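Local coordinates for glycerol dehydrogenase (Schizosaccharomyces pombe, PDB 1TA9), which catalyses the NAD(+)-dependent oxidation of glycerol to dihydroxyacetone at a zinc site, serving the assimilation of glycerol, at residues B[156-161]-B[172-177]; B[340-345]-B[360-365]; B[353-358]-B[419-424]. One frame throughout, in Å; residues are numbered along the deposited sequence.

Contact 1: residues B[156-161]-B[172-177]; sequences KTMDSA and SIICPT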
loop_
_atom_site.group_PDB
_atom_site.type_symbol
_atom_site.label_atom_id
_atom_site.label_comp_id
_atom_site.label_asym_id
_atom_site.label_seq_id
_atom_site.Cartn_x
_atom_site.Cartn_y
_atom_site.Cartn_z
ATOM N N LYS B 156 -9.585 -43.059 -21.548
ATOM C CA LYS B 156 -10.092 -43.981 -22.556
ATOM C C LYS B 156 -11.428 -44.578 -22.138
ATOM O O LYS B 156 -12.358 -44.661 -22.940
ATOM C CB LYS B 156 -9.085 -45.107 -22.814
ATOM C CG LYS B 156 -7.848 -44.679 -23.598
ATOM C CD LYS B 156 -6.974 -45.882 -23.930
ATOM C CE LYS B 156 -5.759 -45.482 -24.747
ATOM N NZ LYS B 156 -4.933 -46.668 -25.116
ATOM N N THR B 157 -11.528 -44.993 -20.880
ATOM C CA THR B 157 -12.771 -45.574 -20.393
ATOM C C THR B 157 -13.866 -44.513 -20.334
ATOM O O THR B 157 -15.014 -44.769 -20.705
ATOM C CB THR B 157 -12.591 -46.184 -18.989
ATOM O OG1 THR B 157 -11.582 -47.198 -19.039
ATOM C CG2 THR B 157 -13.893 -46.801 -18.500
ATOM N N MET B 158 -13.504 -43.318 -19.872
ATOM C CA MET B 158 -14.466 -42.229 -19.764
ATOM C C MET B 158 -14.994 -41.808 -21.133
ATOM O O MET B 158 -16.185 -41.544 -21.289
ATOM C CB MET B 158 -13.835 -41.029 -19.043
ATOM C CG MET B 158 -13.536 -41.286 -17.567
ATOM S SD MET B 158 -13.072 -39.801 -16.621
ATOM C CE MET B 158 -11.277 -39.967 -16.582
ATOM N N ASP B 159 -14.114 -41.751 -22.127
ATOM C CA ASP B 159 -14.545 -41.369 -23.463
ATOM C C ASP B 159 -15.379 -42.462 -24.117
ATOM O O ASP B 159 -16.304 -42.175 -24.877
ATOM C CB ASP B 159 -13.338 -41.016 -24.334
ATOM C CG ASP B 159 -12.732 -39.682 -23.954
ATOM O OD1 ASP B 159 -13.499 -38.707 -23.827
ATOM O OD2 ASP B 159 -11.500 -39.603 -23.782
ATOM N N SER B 160 -15.059 -43.715 -23.817
ATOM C CA SER B 160 -15.812 -44.832 -24.374
ATOM C C SER B 160 -17.236 -44.791 -23.818
ATOM O O SER B 160 -18.205 -45.053 -24.536
ATOM C CB SER B 160 -15.141 -46.160 -24.006
ATOM O OG SER B 160 -13.868 -46.274 -24.624
ATOM N N ALA B 161 -17.352 -44.446 -22.539
ATOM C CA ALA B 161 -18.653 -44.364 -21.884
ATOM C C ALA B 161 -19.518 -43.263 -22.495
ATOM O O ALA B 161 -20.712 -43.459 -22.726
ATOM C CB ALA B 161 -18.469 -44.114 -20.391
ATOM N N SER B 172 -25.112 -40.282 -19.052
ATOM C CA SER B 172 -23.840 -40.901 -18.719
ATOM C C SER B 172 -23.358 -40.485 -17.341
ATOM O O SER B 172 -23.637 -39.376 -16.880
ATOM C CB SER B 172 -22.781 -40.528 -19.765
ATOM O OG SER B 172 -22.641 -39.117 -19.875
ATOM N N ILE B 173 -22.651 -41.397 -16.683
ATOM C CA ILE B 173 -22.084 -41.148 -15.368
ATOM C C ILE B 173 -20.598 -41.476 -15.497
ATOM O O ILE B 173 -20.220 -42.611 -15.795
ATOM C CB ILE B 173 -22.758 -42.024 -14.286
ATOM C CG1 ILE B 173 -24.232 -41.617 -14.148
ATOM C CG2 ILE B 173 -22.045 -41.854 -12.947
ATOM C CD1 ILE B 173 -24.987 -42.327 -13.037
ATOM N N ILE B 174 -19.764 -40.464 -15.282
ATOM C CA ILE B 174 -18.315 -40.594 -15.417
ATOM C C ILE B 174 -17.639 -40.616 -14.048
ATOM O O ILE B 174 -17.811 -39.696 -13.248
ATOM C CB ILE B 174 -17.762 -39.416 -16.245
ATOM C CG1 ILE B 174 -18.535 -39.297 -17.565
ATOM C CG2 ILE B 174 -16.280 -39.610 -16.517
ATOM C CD1 ILE B 174 -18.379 -40.487 -18.511
ATOM N N CYS B 175 -16.863 -41.668 -13.789
ATOM C CA CYS B 175 -16.190 -41.821 -12.507
ATOM C C CYS B 175 -14.680 -41.930 -12.655
ATOM O O CYS B 175 -14.137 -43.029 -12.782
ATOM C CB CYS B 175 -16.713 -43.067 -11.793
ATOM S SG CYS B 175 -18.501 -43.231 -11.829
ATOM N N PRO B 176 -13.978 -40.791 -12.641
ATOM C CA PRO B 176 -12.522 -40.826 -12.775
ATOM C C PRO B 176 -11.886 -41.520 -11.571
ATOM O O PRO B 176 -12.320 -41.321 -10.435
ATOM C CB PRO B 176 -12.149 -39.347 -12.874
ATOM C CG PRO B 176 -13.213 -38.674 -12.072
ATOM C CD PRO B 176 -14.466 -39.408 -12.492
ATOM N N THR B 177 -10.863 -42.333 -11.822
ATOM C CA THR B 177 -10.185 -43.050 -10.749
ATOM C C THR B 177 -8.841 -42.416 -10.386
ATOM O O THR B 177 -8.117 -42.902 -9.512
ATOM C CB THR B 177 -9.994 -44.532 -11.117
ATOM O OG1 THR B 177 -9.352 -44.636 -12.393
ATOM C CG2 THR B 177 -11.349 -45.230 -11.176
#
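M158 lies against I174 and P176 where helix 155-167 packs on strand 172-176, the two closing elements of a beta-alpha-beta unit that starts with strand 148-153 in the parallel sheet of the nucleotide-binding domain. The short segments run almost exactly antiparallel, with axes 8.7 Å apart, as expected for a helix returning across its sheet. The tight part is sulfur against methyl: M158 SD sits 3.2 Å from I174 CG2, and M158 CG comes within 3.4 Å of that same methyl, closer than carbons usually approach. With a bend at its last torsion (chi3 -100°), M158 crosses the proline at about a right angle, and its CE lies 3.9 Å from P176 CB. Methionine suits this place because its flexible, apolar chain can follow both the branched isoleucine and the rigid ring. One turn on, the contact is looser: the lone methyl of A161, small enough for a face turned to the strand, stays 4.1 Å from I174 CD1. The other side of the helix is different in kind. K156 stretches into solvent and D159 points away from the strand; both belong, with T157, M158 and T177, to the probable NAD(+) site. Within the helix, the backbone oxygen of K156 takes two donors from opposite faces of its carbonyl plane: S160 N, and S160 OG at 2.8 Å from K156 O.

Contact 2: residues B[340-345]-B[360-365]; sequences GTLVQV and SFMAKC
L342 and M362 mark the nearest approach of the two helical backbones, yet their CA atoms are still 9.5 Å apart, a gap bridged here chiefly by a long methionine. M362 has a chain fully extended beyond CG (chi2 178°, chi3 176°), which carries the thioether straight across to helix 333-347. There it slides past L342 in the opposite direction, and M362 SD settles 3.6 Å from L342 CG, with both leucine methyls close to the same sulfur: L342 CD2 is 3.8 Å and L342 CD1 3.9 Å from M362 SD. An unbranched, polarisable chain is well suited to nestle against the forked end of a leucine. The contact belongs to the helical domain of the iron-containing alcohol dehydrogenase family, and helix 333-347 begins with H333, one of the zinc ligands. At its far end M362 reaches T341, crossing it obliquely, so that M362 CE lies 3.9 Å from T341 CB. Threonine is two-sided here: its carbon part faces the methionine, while OG1 hydrogen-bonds to the backbone oxygen of V337 one turn earlier in its own helix, which satisfies a hydroxyl in a buried setting. The metal centre is near but not touched, the side chain of T341 lying about 6 Å from that of H315, another zinc ligand, and about 7 Å from the bound potassium ion.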
loop_
_atom_site.group_PDB
_atom_site.type_symbol
_atom_site.label_atom_id
_atom_site.label_comp_id
_atom_site.label_asym_id
_atom_site.label_seq_id
_atom_site.Cartn_x
_atom_site.Cartn_y
_atom_site.Cartn_z
ATOM N N GLY B 340 3.658 -26.953 -22.301
ATOM C CA GLY B 340 2.962 -26.187 -23.321
ATOM C C GLY B 340 2.448 -24.854 -22.805
ATOM O O GLY B 340 2.357 -23.884 -23.559
ATOM N N THR B 341 2.107 -24.807 -21.521
ATOM C CA THR B 341 1.617 -23.578 -20.914
ATOM C C THR B 341 2.768 -22.574 -20.828
ATOM O O THR B 341 2.577 -21.382 -21.056
ATOM C CB THR B 341 1.027 -23.852 -19.511
ATOM O OG1 THR B 341 -0.073 -24.766 -19.636
ATOM C CG2 THR B 341 0.520 -22.558 -18.869
ATOM N N LEU B 342 3.968 -23.057 -20.513
ATOM C CA LEU B 342 5.122 -22.169 -20.444
ATOM C C LEU B 342 5.416 -21.644 -21.843
ATOM O O LEU B 342 5.833 -20.496 -22.013
ATOM C CB LEU B 342 6.350 -22.900 -19.895
ATOM C CG LEU B 342 6.324 -23.270 -18.406
ATOM C CD1 LEU B 342 7.659 -23.904 -18.018
ATOM C CD2 LEU B 342 6.070 -22.026 -17.562
ATOM N N VAL B 343 5.201 -22.483 -22.850
ATOM C CA VAL B 343 5.433 -22.055 -24.221
ATOM C C VAL B 343 4.431 -20.949 -24.555
ATOM O O VAL B 343 4.787 -19.962 -25.203
ATOM C CB VAL B 343 5.263 -23.220 -25.228
ATOM C CG1 VAL B 343 5.490 -22.711 -26.651
ATOM C CG2 VAL B 343 6.266 -24.339 -24.913
ATOM N N GLN B 344 3.183 -21.099 -24.110
ATOM C CA GLN B 344 2.192 -20.057 -24.389
ATOM C C GLN B 344 2.614 -18.759 -23.711
ATOM O O GLN B 344 2.373 -17.674 -24.232
ATOM C CB GLN B 344 0.782 -20.442 -23.906
ATOM C CG GLN B 344 -0.230 -19.316 -24.195
ATOM C CD GLN B 344 -1.682 -19.738 -24.093
ATOM O OE1 GLN B 344 -2.031 -20.886 -24.375
ATOM N NE2 GLN B 344 -2.547 -18.795 -23.716
ATOM N N VAL B 345 3.247 -18.876 -22.547
ATOM C CA VAL B 345 3.709 -17.705 -21.808
ATOM C C VAL B 345 4.764 -16.962 -22.619
ATOM O O VAL B 345 4.840 -15.731 -22.583
ATOM C CB VAL B 345 4.286 -18.117 -20.430
ATOM C CG1 VAL B 345 5.107 -16.991 -19.839
ATOM C CG2 VAL B 345 3.139 -18.475 -19.491
ATOM N N SER B 360 8.636 -21.713 -11.627
ATOM C CA SER B 360 9.059 -22.115 -10.287
ATOM C C SER B 360 7.957 -22.913 -9.595
ATOM O O SER B 360 8.235 -23.887 -8.890
ATOM C CB SER B 360 9.430 -20.892 -9.438
ATOM O OG SER B 360 8.363 -19.966 -9.377
ATOM N N PHE B 361 6.709 -22.495 -9.796
ATOM C CA PHE B 361 5.570 -23.189 -9.208
ATOM C C PHE B 361 5.494 -24.604 -9.772
ATOM O O PHE B 361 5.296 -25.569 -9.029
ATOM C CB PHE B 361 4.260 -22.458 -9.528
ATOM C CG PHE B 361 3.053 -23.064 -8.851
ATOM C CD1 PHE B 361 2.797 -22.815 -7.506
ATOM C CD2 PHE B 361 2.193 -23.907 -9.551
ATOM C CE1 PHE B 361 1.697 -23.404 -6.864
ATOM C CE2 PHE B 361 1.095 -24.498 -8.919
ATOM C CZ PHE B 361 0.848 -24.245 -7.574
ATOM N N MET B 362 5.635 -24.724 -11.089
ATOM C CA MET B 362 5.593 -26.031 -11.734
ATOM C C MET B 362 6.717 -26.916 -11.206
ATOM O O MET B 362 6.515 -28.104 -10.942
ATOM C CB MET B 362 5.709 -25.891 -13.253
ATOM C CG MET B 362 4.480 -25.280 -13.916
ATOM S SD MET B 362 4.700 -25.103 -15.701
ATOM C CE MET B 362 3.061 -24.467 -16.198
ATOM N N ALA B 363 7.900 -26.330 -11.047
ATOM C CA ALA B 363 9.046 -27.072 -10.539
ATOM C C ALA B 363 8.772 -27.597 -9.130
ATOM O O ALA B 363 9.114 -28.731 -8.813
ATOM C CB ALA B 363 10.285 -26.187 -10.537
ATOM N N LYS B 364 8.157 -26.774 -8.283
ATOM C CA LYS B 364 7.858 -27.198 -6.915
ATOM C C LYS B 364 6.868 -28.359 -6.896
ATOM O O LYS B 364 6.880 -29.179 -5.978
ATOM C CB LYS B 364 7.298 -26.027 -6.100
ATOM C CG LYS B 364 8.258 -24.851 -5.992
ATOM C CD LYS B 364 7.658 -23.695 -5.196
ATOM C CE LYS B 364 8.628 -22.521 -5.147
ATOM N NZ LYS B 364 8.089 -21.382 -4.345
ATOM N N CYS B 365 6.012 -28.421 -7.912
ATOM C CA CYS B 365 5.013 -29.476 -8.028
ATOM C C CYS B 365 5.579 -30.719 -8.705
ATOM O O CYS B 365 4.874 -31.712 -8.878
ATOM C CB CYS B 365 3.801 -28.978 -8.827
ATOM S SG CYS B 365 2.817 -27.720 -7.983
#

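Contact 3: residues B[353-358]-B[419-424]; sequences EDFNNL and SYSQKW
F355, Y420 and N356 carry this crossing of helices 352-364 and 407-428, whose short segments meet at -75° with axes 10.3 Å apart. F355 and Y420 form a T-shaped pair: the edge of the tyrosine, led by CD2, points at the centre of the phenylalanine face, and the ring planes stand at 88°. Y420 CB lies over the same face, toward its outer end, 3.3 Å from F355 CE1. F355 is placed for this by a first torsion that sets CG opposite the backbone N (chi1 167°), sending the flat ring out to the other helix. At the edge of that ring, near its plane, sits S421 OG, 3.7 Å from F355 CZ; this small hydroxyl fits beside the aromatic and bonds to the backbone oxygen of I369. The tyrosine's own hydroxyl reaches the second subunit, where it makes a weak hydrogen bond to the hydroxyl of S281, while the neighbouring S419 bonds to R284 and H449 of that subunit. N356 works differently, because it offers a CB methylene as well as a polar amide. It slides alongside W424, with N356 CB and CG both 4.0 Å from W424 CD1, and its OD1 accepts a 2.9 Å hydrogen bond from a water. The same water donates to Y420 O over 2.7 Å, and that carbonyl already accepts the helical bond from W424 N. Between these two segments, direct contact is mainly aromatic and van der Waals, and the hydrogen-bonded link runs through one water.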
loop_
_atom_site.group_PDB
_atom_site.type_symbol
_atom_site.label_atom_id
_atom_site.label_comp_id
_atom_site.label_asym_id
_atom_site.label_seq_id
_atom_site.Cartn_x
_atom_site.Cartn_y
_atom_site.Cartn_z
ATOM N N GLU B 353 10.314 -12.277 -15.360
ATOM C CA GLU B 353 9.964 -12.500 -13.954
ATOM C C GLU B 353 8.650 -13.266 -13.810
ATOM O O GLU B 353 8.531 -14.152 -12.967
ATOM C CB GLU B 353 9.868 -11.169 -13.198
ATOM C CG GLU B 353 11.218 -10.537 -12.888
ATOM C CD GLU B 353 12.067 -11.388 -11.948
ATOM O OE1 GLU B 353 11.649 -11.597 -10.786
ATOM O OE2 GLU B 353 13.153 -11.847 -12.370
ATOM N N ASP B 354 7.664 -12.925 -14.635
ATOM C CA ASP B 354 6.371 -13.601 -14.586
ATOM C C ASP B 354 6.472 -15.038 -15.083
ATOM O O ASP B 354 5.764 -15.922 -14.600
ATOM C CB ASP B 354 5.344 -12.821 -15.398
ATOM C CG ASP B 354 5.042 -11.476 -14.784
ATOM O OD1 ASP B 354 5.323 -10.445 -15.427
ATOM O OD2 ASP B 354 4.532 -11.460 -13.645
ATOM N N PHE B 355 7.350 -15.273 -16.053
ATOM C CA PHE B 355 7.548 -16.630 -16.547
ATOM C C PHE B 355 8.143 -17.428 -15.391
ATOM O O PHE B 355 7.697 -18.538 -15.098
ATOM C CB PHE B 355 8.505 -16.637 -17.748
ATOM C CG PHE B 355 9.011 -18.012 -18.125
ATOM C CD1 PHE B 355 10.059 -18.601 -17.421
ATOM C CD2 PHE B 355 8.437 -18.715 -19.181
ATOM C CE1 PHE B 355 10.530 -19.873 -17.763
ATOM C CE2 PHE B 355 8.898 -19.985 -19.532
ATOM C CZ PHE B 355 9.946 -20.565 -18.822
ATOM N N ASN B 356 9.138 -16.851 -14.726
ATOM C CA ASN B 356 9.791 -17.524 -13.608
ATOM C C ASN B 356 8.828 -17.882 -12.485
ATOM O O ASN B 356 8.950 -18.941 -11.870
ATOM C CB ASN B 356 10.928 -16.666 -13.044
ATOM C CG ASN B 356 12.118 -16.590 -13.980
ATOM O OD1 ASN B 356 12.241 -17.388 -14.910
ATOM N ND2 ASN B 356 13.006 -15.639 -13.732
ATOM N N ASN B 357 7.870 -17.009 -12.208
ATOM C CA ASN B 357 6.918 -17.296 -11.146
ATOM C C ASN B 357 6.113 -18.556 -11.453
ATOM O O ASN B 357 5.845 -19.361 -10.558
ATOM C CB ASN B 357 5.986 -16.102 -10.919
ATOM C CG ASN B 357 6.695 -14.932 -10.258
ATOM O OD1 ASN B 357 7.688 -15.113 -9.554
ATOM N ND2 ASN B 357 6.176 -13.730 -10.464
ATOM N N LEU B 358 5.738 -18.742 -12.714
ATOM C CA LEU B 358 4.967 -19.924 -13.093
ATOM C C LEU B 358 5.864 -21.156 -13.179
ATOM O O LEU B 358 5.512 -22.221 -12.680
ATOM C CB LEU B 358 4.260 -19.698 -14.434
ATOM C CG LEU B 358 3.333 -20.816 -14.934
ATOM C CD1 LEU B 358 2.248 -21.105 -13.900
ATOM C CD2 LEU B 358 2.705 -20.392 -16.260
ATOM N N SER B 419 15.601 -22.733 -22.336
ATOM C CA SER B 419 16.674 -21.858 -21.872
ATOM C C SER B 419 16.262 -21.037 -20.647
ATOM O O SER B 419 17.058 -20.849 -19.723
ATOM C CB SER B 419 17.117 -20.914 -22.991
ATOM O OG SER B 419 17.711 -21.632 -24.059
ATOM N N TYR B 420 15.032 -20.529 -20.650
ATOM C CA TYR B 420 14.537 -19.735 -19.523
ATOM C C TYR B 420 14.523 -20.583 -18.246
ATOM O O TYR B 420 14.976 -20.144 -17.186
ATOM C CB TYR B 420 13.104 -19.239 -19.789
ATOM C CG TYR B 420 12.927 -18.185 -20.869
ATOM C CD1 TYR B 420 13.983 -17.777 -21.683
ATOM C CD2 TYR B 420 11.671 -17.621 -21.094
ATOM C CE1 TYR B 420 13.786 -16.823 -22.708
ATOM C CE2 TYR B 420 11.461 -16.676 -22.107
ATOM C CZ TYR B 420 12.518 -16.283 -22.909
ATOM O OH TYR B 420 12.290 -15.360 -23.909
ATOM N N SER B 421 13.975 -21.790 -18.350
ATOM C CA SER B 421 13.898 -22.698 -17.205
ATOM C C SER B 421 15.294 -23.072 -16.714
ATOM O O SER B 421 15.544 -23.108 -15.510
ATOM C CB SER B 421 13.118 -23.965 -17.578
ATOM O OG SER B 421 11.749 -23.678 -17.812
ATOM N N GLN B 422 16.207 -23.355 -17.637
ATOM C CA GLN B 422 17.567 -23.697 -17.235
ATOM C C GLN B 422 18.233 -22.539 -16.502
ATOM O O GLN B 422 19.001 -22.752 -15.563
ATOM C CB GLN B 422 18.416 -24.080 -18.446
ATOM C CG GLN B 422 18.036 -25.405 -19.065
ATOM C CD GLN B 422 19.067 -25.875 -20.061
ATOM O OE1 GLN B 422 20.246 -26.009 -19.726
ATOM N NE2 GLN B 422 18.637 -26.126 -21.287
ATOM N N LYS B 423 17.943 -21.311 -16.924
ATOM C CA LYS B 423 18.537 -20.149 -16.265
ATOM C C LYS B 423 17.964 -20.019 -14.856
ATOM O O LYS B 423 18.702 -19.765 -13.902
ATOM C CB LYS B 423 18.260 -18.868 -17.058
ATOM C CG LYS B 423 18.930 -17.616 -16.479
ATOM C CD LYS B 423 20.456 -17.710 -16.548
ATOM C CE LYS B 423 21.112 -16.406 -16.122
ATOM N NZ LYS B 423 22.592 -16.430 -16.300
ATOM N N TRP B 424 16.652 -20.209 -14.725
ATOM C CA TRP B 424 16.002 -20.121 -13.425
ATOM C C TRP B 424 16.578 -21.169 -12.470
ATOM O O TRP B 424 16.840 -20.877 -11.302
ATOM C CB TRP B 424 14.485 -20.327 -13.558
ATOM C CG TRP B 424 13.791 -20.416 -12.227
ATOM C CD1 TRP B 424 13.447 -19.378 -11.407
ATOM C CD2 TRP B 424 13.445 -21.615 -11.523
ATOM N NE1 TRP B 424 12.913 -19.860 -10.232
ATOM C CE2 TRP B 424 12.902 -21.228 -10.277
ATOM C CE3 TRP B 424 13.546 -22.980 -11.823
ATOM C CZ2 TRP B 424 12.463 -22.161 -9.328
ATOM C CZ3 TRP B 424 13.109 -23.906 -10.879
ATOM C CH2 TRP B 424 12.575 -23.491 -9.647
HETATM O O HOH W 1 14.647 -17.568 -16.439
#

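Overall arrangement
Contact 1 joins helix to strand in the sheet domain, whereas contacts 2 and 3 join helices on the other side of the chain's centre. All three are buried, but contact 1 lies nearest that centre, its own centre about 12 Å away, and that of contact 3 farthest, at about 24 Å, next to a second subunit. Contacts 2 and 3 share helix 352-364 and touch directly, with W424 packing on S360 and A363, and V345 on F355 and L358. Methionine sulfur dominates the first two contacts, contact 1 within the probable NAD(+) site, contact 2 near the metals; aromatic rings and a water serve the third, away from the annotated sites.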